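Local coordinates for protein serine proteinase inhibitor 1 (Myxoma virus, PDB 6BJ5) that inhibits serine proteases as a member of the poxvirus branch of the serpin family and is important in the virulence of the virus, at residues Gly39-Leu44 against Asp311-Thr315; Leu75-Asp81 against Lys141-Ser147. All blocks are in the same frame, centred on the assembly; numbering follows the deposited sequence.

Interaction 1: residues Gly39-Leu44 against Asp311-Thr315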
loop_
_atom_site.group_PDB
_atom_site.type_symbol
_atom_site.label_atom_id
_atom_site.label_comp_id
_atom_site.label_asym_id
_atom_site.label_seq_id
_atom_site.Cartn_x
_atom_site.Cartn_y
_atom_site.Cartn_z
ATOM N N GLY A 39 3.264 1.419 -3.505
ATOM C CA GLY A 39 2.581 2.445 -4.279
ATOM C C GLY A 39 2.986 3.856 -3.889
ATOM O O GLY A 39 3.054 4.749 -4.736
ATOM N N LEU A 40 3.198 4.095 -2.593
ATOM C CA LEU A 40 3.675 5.401 -2.146
ATOM C C LEU A 40 5.084 5.661 -2.655
ATOM O O LEU A 40 5.361 6.697 -3.263
ATOM C CB LEU A 40 3.656 5.471 -0.621
ATOM C CG LEU A 40 4.092 6.821 -0.047
ATOM C CD1 LEU A 40 3.257 7.937 -0.665
ATOM C CD2 LEU A 40 3.906 6.851 1.478
ATOM N N THR A 41 5.979 4.701 -2.418
ATOM C CA THR A 41 7.378 4.795 -2.807
ATOM C C THR A 41 7.530 5.010 -4.304
ATOM O O THR A 41 8.390 5.787 -4.742
ATOM C CB THR A 41 8.100 3.524 -2.363
ATOM O OG1 THR A 41 8.170 3.510 -0.930
ATOM C CG2 THR A 41 9.519 3.456 -2.946
ATOM N N SER A 42 6.728 4.303 -5.112
ATOM C CA SER A 42 6.827 4.476 -6.559
ATOM C C SER A 42 6.424 5.886 -6.982
ATOM O O SER A 42 7.093 6.500 -7.820
ATOM C CB SER A 42 5.970 3.434 -7.266
ATOM O OG SER A 42 6.370 2.126 -6.884
ATOM N N ALA A 43 5.375 6.435 -6.367
ATOM C CA ALA A 43 4.937 7.792 -6.671
ATOM C C ALA A 43 6.017 8.809 -6.322
ATOM O O ALA A 43 6.377 9.662 -7.143
ATOM C CB ALA A 43 3.645 8.096 -5.902
ATOM N N LEU A 44 6.549 8.723 -5.097
ATOM C CA LEU A 44 7.604 9.628 -4.656
ATOM C C LEU A 44 8.830 9.527 -5.556
ATOM O O LEU A 44 9.522 10.528 -5.792
ATOM C CB LEU A 44 7.996 9.308 -3.217
ATOM C CG LEU A 44 6.984 9.498 -2.094
ATOM C CD1 LEU A 44 7.631 9.177 -0.751
ATOM C CD2 LEU A 44 6.472 10.915 -2.100
ATOM N N ASP A 311 -3.958 2.926 -5.525
ATOM C CA ASP A 311 -3.655 4.069 -6.382
ATOM C C ASP A 311 -3.238 5.234 -5.504
ATOM O O ASP A 311 -3.983 5.619 -4.597
ATOM C CB ASP A 311 -4.858 4.446 -7.237
ATOM C CG ASP A 311 -5.269 3.330 -8.159
ATOM O OD1 ASP A 311 -4.396 2.839 -8.909
ATOM O OD2 ASP A 311 -6.447 2.915 -8.104
ATOM N N THR A 312 -2.044 5.771 -5.751
ATOM C CA THR A 312 -1.523 6.920 -5.018
ATOM C C THR A 312 -1.532 8.135 -5.926
ATOM O O THR A 312 -1.022 8.075 -7.051
ATOM C CB THR A 312 -0.109 6.647 -4.499
ATOM O OG1 THR A 312 -0.131 5.484 -3.663
ATOM C CG2 THR A 312 0.413 7.833 -3.707
ATOM N N ALA A 313 -2.136 9.218 -5.451
ATOM C CA ALA A 313 -2.274 10.451 -6.222
ATOM C C ALA A 313 -1.572 11.607 -5.518
ATOM O O ALA A 313 -1.967 11.988 -4.409
ATOM C CB ALA A 313 -3.751 10.790 -6.431
ATOM N N ILE A 314 -0.578 12.198 -6.181
ATOM C CA ILE A 314 0.132 13.372 -5.667
ATOM C C ILE A 314 -0.378 14.615 -6.393
ATOM O O ILE A 314 -0.305 14.703 -7.629
ATOM C CB ILE A 314 1.657 13.224 -5.794
ATOM C CG1 ILE A 314 2.118 12.082 -4.887
ATOM C CG2 ILE A 314 2.343 14.531 -5.341
ATOM C CD1 ILE A 314 3.581 11.715 -4.982
ATOM N N THR A 315 -0.785 15.613 -5.600
ATOM C CA THR A 315 -1.686 16.726 -5.956
ATOM C C THR A 315 -2.716 16.391 -7.002
ATOM O O THR A 315 -3.903 16.365 -6.657
ATOM C CB THR A 315 -0.907 17.962 -6.421
ATOM O OG1 THR A 315 -0.311 18.575 -5.277
ATOM C CG2 THR A 315 -1.817 18.959 -7.072
#

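Interaction 2: residues Leu75-Asp81 against Lys141-Ser147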
loop_
_atom_site.group_PDB
_atom_site.type_symbol
_atom_site.label_atom_id
_atom_site.label_comp_id
_atom_site.label_asym_id
_atom_site.label_seq_id
_atom_site.Cartn_x
_atom_site.Cartn_y
_atom_site.Cartn_z
ATOM N N LEU A 75 1.854 0.861 -12.354
ATOM C CA LEU A 75 1.682 1.860 -13.404
ATOM C C LEU A 75 2.020 3.245 -12.871
ATOM O O LEU A 75 1.758 3.560 -11.706
ATOM C CB LEU A 75 0.257 1.816 -13.974
ATOM C CG LEU A 75 -0.180 2.878 -14.987
ATOM C CD1 LEU A 75 -1.270 2.334 -15.861
ATOM C CD2 LEU A 75 -0.707 4.133 -14.289
ATOM N N ARG A 76 2.606 4.073 -13.741
ATOM C CA ARG A 76 3.040 5.416 -13.359
ATOM C C ARG A 76 2.773 6.393 -14.494
ATOM O O ARG A 76 3.291 6.222 -15.604
ATOM C CB ARG A 76 4.518 5.431 -12.980
ATOM C CG ARG A 76 4.803 4.651 -11.731
ATOM C CD ARG A 76 6.108 3.906 -11.868
ATOM N NE ARG A 76 6.889 4.138 -10.674
ATOM C CZ ARG A 76 8.187 3.950 -10.583
ATOM N NH1 ARG A 76 8.800 4.217 -9.444
ATOM N NH2 ARG A 76 8.851 3.512 -11.633
ATOM N N GLU A 77 1.978 7.422 -14.197
ATOM C CA GLU A 77 1.581 8.432 -15.162
ATOM C C GLU A 77 1.682 9.777 -14.466
ATOM O O GLU A 77 1.541 9.866 -13.240
ATOM C CB GLU A 77 0.135 8.231 -15.679
ATOM C CG GLU A 77 -0.155 6.871 -16.298
ATOM C CD GLU A 77 0.696 6.554 -17.518
ATOM O OE1 GLU A 77 0.871 7.421 -18.401
ATOM O OE2 GLU A 77 1.217 5.425 -17.580
ATOM N N LEU A 78 1.950 10.815 -15.258
ATOM C CA LEU A 78 1.972 12.192 -14.792
ATOM C C LEU A 78 1.078 13.022 -15.710
ATOM O O LEU A 78 1.211 12.968 -16.936
ATOM C CB LEU A 78 3.409 12.738 -14.768
ATOM C CG LEU A 78 3.590 14.217 -14.411
ATOM C CD1 LEU A 78 3.058 14.536 -13.011
ATOM C CD2 LEU A 78 5.046 14.636 -14.551
ATOM N N PHE A 79 0.168 13.783 -15.123
ATOM C CA PHE A 79 -0.765 14.612 -15.877
ATOM C C PHE A 79 -0.451 16.059 -15.536
ATOM O O PHE A 79 -0.753 16.520 -14.428
ATOM C CB PHE A 79 -2.207 14.267 -15.511
ATOM C CG PHE A 79 -2.561 12.850 -15.791
ATOM C CD1 PHE A 79 -3.027 12.470 -17.032
ATOM C CD2 PHE A 79 -2.362 11.876 -14.819
ATOM C CE1 PHE A 79 -3.320 11.147 -17.295
ATOM C CE2 PHE A 79 -2.652 10.554 -15.076
ATOM C CZ PHE A 79 -3.129 10.188 -16.317
ATOM N N VAL A 80 0.158 16.778 -16.465
ATOM C CA VAL A 80 0.494 18.172 -16.234
ATOM C C VAL A 80 -0.426 19.027 -17.077
ATOM O O VAL A 80 -0.676 18.719 -18.248
ATOM C CB VAL A 80 1.966 18.467 -16.548
ATOM C CG1 VAL A 80 2.259 19.936 -16.288
ATOM C CG2 VAL A 80 2.824 17.592 -15.678
ATOM N N ASP A 81 -0.913 20.109 -16.478
ATOM C CA ASP A 81 -1.810 21.000 -17.183
ATOM C C ASP A 81 -1.115 21.599 -18.401
ATOM O O ASP A 81 0.099 21.822 -18.394
ATOM C CB ASP A 81 -2.302 22.100 -16.261
ATOM C CG ASP A 81 -3.400 22.912 -16.898
ATOM O OD1 ASP A 81 -4.558 22.449 -16.918
ATOM O OD2 ASP A 81 -3.092 23.993 -17.435
ATOM N N LYS A 141 -2.425 21.760 -10.895
ATOM C CA LYS A 141 -1.623 21.836 -12.123
ATOM C C LYS A 141 -0.840 20.582 -12.460
ATOM O O LYS A 141 -0.383 20.487 -13.597
ATOM C CB LYS A 141 -0.625 23.039 -12.158
ATOM C CG LYS A 141 -1.164 24.459 -11.859
ATOM C CD LYS A 141 -2.345 24.742 -12.840
ATOM C CE LYS A 141 -3.735 24.655 -12.084
ATOM N NZ LYS A 141 -5.030 24.320 -12.831
ATOM N N MET A 142 -0.792 19.576 -11.592
ATOM C CA MET A 142 -0.117 18.330 -11.927
ATOM C C MET A 142 -0.811 17.179 -11.202
ATOM O O MET A 142 -1.355 17.380 -10.116
ATOM C CB MET A 142 1.345 18.401 -11.510
ATOM C CG MET A 142 1.549 17.994 -10.032
ATOM S SD MET A 142 3.212 18.305 -9.496
ATOM C CE MET A 142 4.030 17.886 -11.023
ATOM N N LEU A 143 -0.859 15.991 -11.807
ATOM C CA LEU A 143 -1.318 14.822 -11.073
ATOM C C LEU A 143 -0.295 13.723 -11.297
ATOM O O LEU A 143 -0.013 13.364 -12.446
ATOM C CB LEU A 143 -2.716 14.389 -11.523
ATOM C CG LEU A 143 -3.164 13.152 -10.753
ATOM C CD1 LEU A 143 -3.574 13.601 -9.335
ATOM C CD2 LEU A 143 -4.296 12.455 -11.464
ATOM N N LEU A 144 0.328 13.261 -10.224
ATOM C CA LEU A 144 1.273 12.161 -10.304
ATOM C C LEU A 144 0.544 10.944 -9.770
ATOM O O LEU A 144 0.069 10.960 -8.631
ATOM C CB LEU A 144 2.522 12.427 -9.477
ATOM C CG LEU A 144 3.731 11.574 -9.849
ATOM C CD1 LEU A 144 5.003 12.267 -9.397
ATOM C CD2 LEU A 144 3.660 10.153 -9.291
ATOM N N LEU A 145 0.433 9.902 -10.584
ATOM C CA LEU A 145 -0.423 8.789 -10.220
ATOM C C LEU A 145 0.359 7.480 -10.299
ATOM O O LEU A 145 1.000 7.188 -11.323
ATOM C CB LEU A 145 -1.669 8.762 -11.103
ATOM C CG LEU A 145 -2.538 7.530 -10.878
ATOM C CD1 LEU A 145 -3.289 7.677 -9.581
ATOM C CD2 LEU A 145 -3.495 7.338 -12.033
ATOM N N SER A 146 0.306 6.713 -9.200
ATOM C CA SER A 146 0.933 5.398 -9.055
ATOM C C SER A 146 -0.140 4.351 -8.747
ATOM O O SER A 146 -0.848 4.449 -7.733
ATOM C CB SER A 146 1.985 5.417 -7.939
ATOM O OG SER A 146 2.643 4.163 -7.796
ATOM N N SER A 147 -0.240 3.336 -9.601
ATOM C CA SER A 147 -1.243 2.287 -9.466
ATOM C C SER A 147 -0.552 0.949 -9.243
ATOM O O SER A 147 0.396 0.617 -9.961
ATOM C CB SER A 147 -2.091 2.199 -10.723
ATOM O OG SER A 147 -2.867 3.373 -10.854
#

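Interaction 1: residues Gly39-Leu44 against Asp311-Thr315
I314 lays the end of its side chain over A43, its CD1 standing 3.7 Å from A43 CB. The same methyl meets L44 CD2 at 4.2 Å, where the two side chains cross at about a right angle, so the tip of I314 touches successive residues of the helix. CG1 of I314 stands anti to its own carbonyl carbon (chi1 -65°) and the chain runs on extended (chi2 175°), which carries CD1 out from the strand as far as the helix backbone. Two residues earlier, on the same face of the strand, T312 CG2 comes to 3.9 Å from A43 CB, so the alanine methyl touches both residues. L40, whose CB points away from the strand, still brings CD1 to 4.2 Å from T312 CG2.

The hydroxyl of T312 is turned toward the first turn of the segment, with OG1 3.4 Å from G39 O, and it is hydrogen-bonded to Q295 NE2 on the adjacent strand. G39 O accepts the backbone bond from A43 N within the helix and is hydrogen-bonded to S146 OG.

The axes of helix 39-44 and strand 311-314 run 8.1 Å apart at an angle of 35°. G39 and A43, one helical turn apart, lie on the strand side of the helix, their small size consistent with this approach, and L263 of helix 260-265 packs against L40 and L44. Helix 37-49 here packs on central sheet A, whose strand 305-314, inserted between antiparallel neighbours 142-153 and 293-302, is consistent with the reactive-centre loop added as the extra strand of a relaxed serpin. Between the two segments the contact is chiefly methyl against methyl, consistent with apolar cohesion, and the buried threonine hydroxyl is satisfied by a neighbouring strand.

Interaction 2: residues Leu75-Asp81 against Lys141-Ser147
F79 and L143 lie side by side and point the same way from the sheet, with F79 CD2 3.9 Å from L143 CD2. The ring presents its edge to this pair of strands: L143 O and L145 CB both lie near the ring plane. On the other face, L78 CD1 reaches across the non-hydrogen-bonded pair to within 3.3 Å of L143 O and also meets M142 CE at 4.0 Å. The M142 chain bends at the thioether (chi3 -36°), which places CE beside L78. F90 and F94 of helix 88-98 cover L78 on that side.

Along the pairing seven backbone hydrogen bonds join the antiparallel strands, paired at L75 with S147, E77 with L145 and F79 with L143, and ended by D81 N to K141 O at 3.0 Å.

At the polar edges the side chains turn to other partners. E77 forms a salt bridge with K123 and hydrogen bonds with Y119 and T100. D81 OD1 lies 4.5 Å from K141 NZ, too far for a salt bridge; the aspartate is hydrogen-bonded to S83 and F107, and the lysine is not firmly placed. R76 NH1 is hydrogen-bonded to S42 O of helix 37-49. Register in this part of the central serpin sheet therefore probably rests on main-chain bonding, with apolar packing on both faces, whereas E77, D81 and R76 turn to surrounding elements.

In the fold
From the N terminus, the chain passes through helix 37-49, then strand 73-81, which pairs with strand 142-153 in interaction 2 and closes a loop of 59 intervening residues. Interaction 1 closes only when the last strand, 305-314, packs against the early helix, with 266 residues between the two segments, so interaction 2 is nested inside its loop. Their centres lie about 9 Å apart. Strand 142-153 and the probable inserted strand 305-314 are neighbours in the large sheet, where T312 N stands 2.7 Å from S146 O and S147 is hydrogen-bonded to D311. With that pairing between them, the two contacts connect three consecutive strands and the helix packed on them.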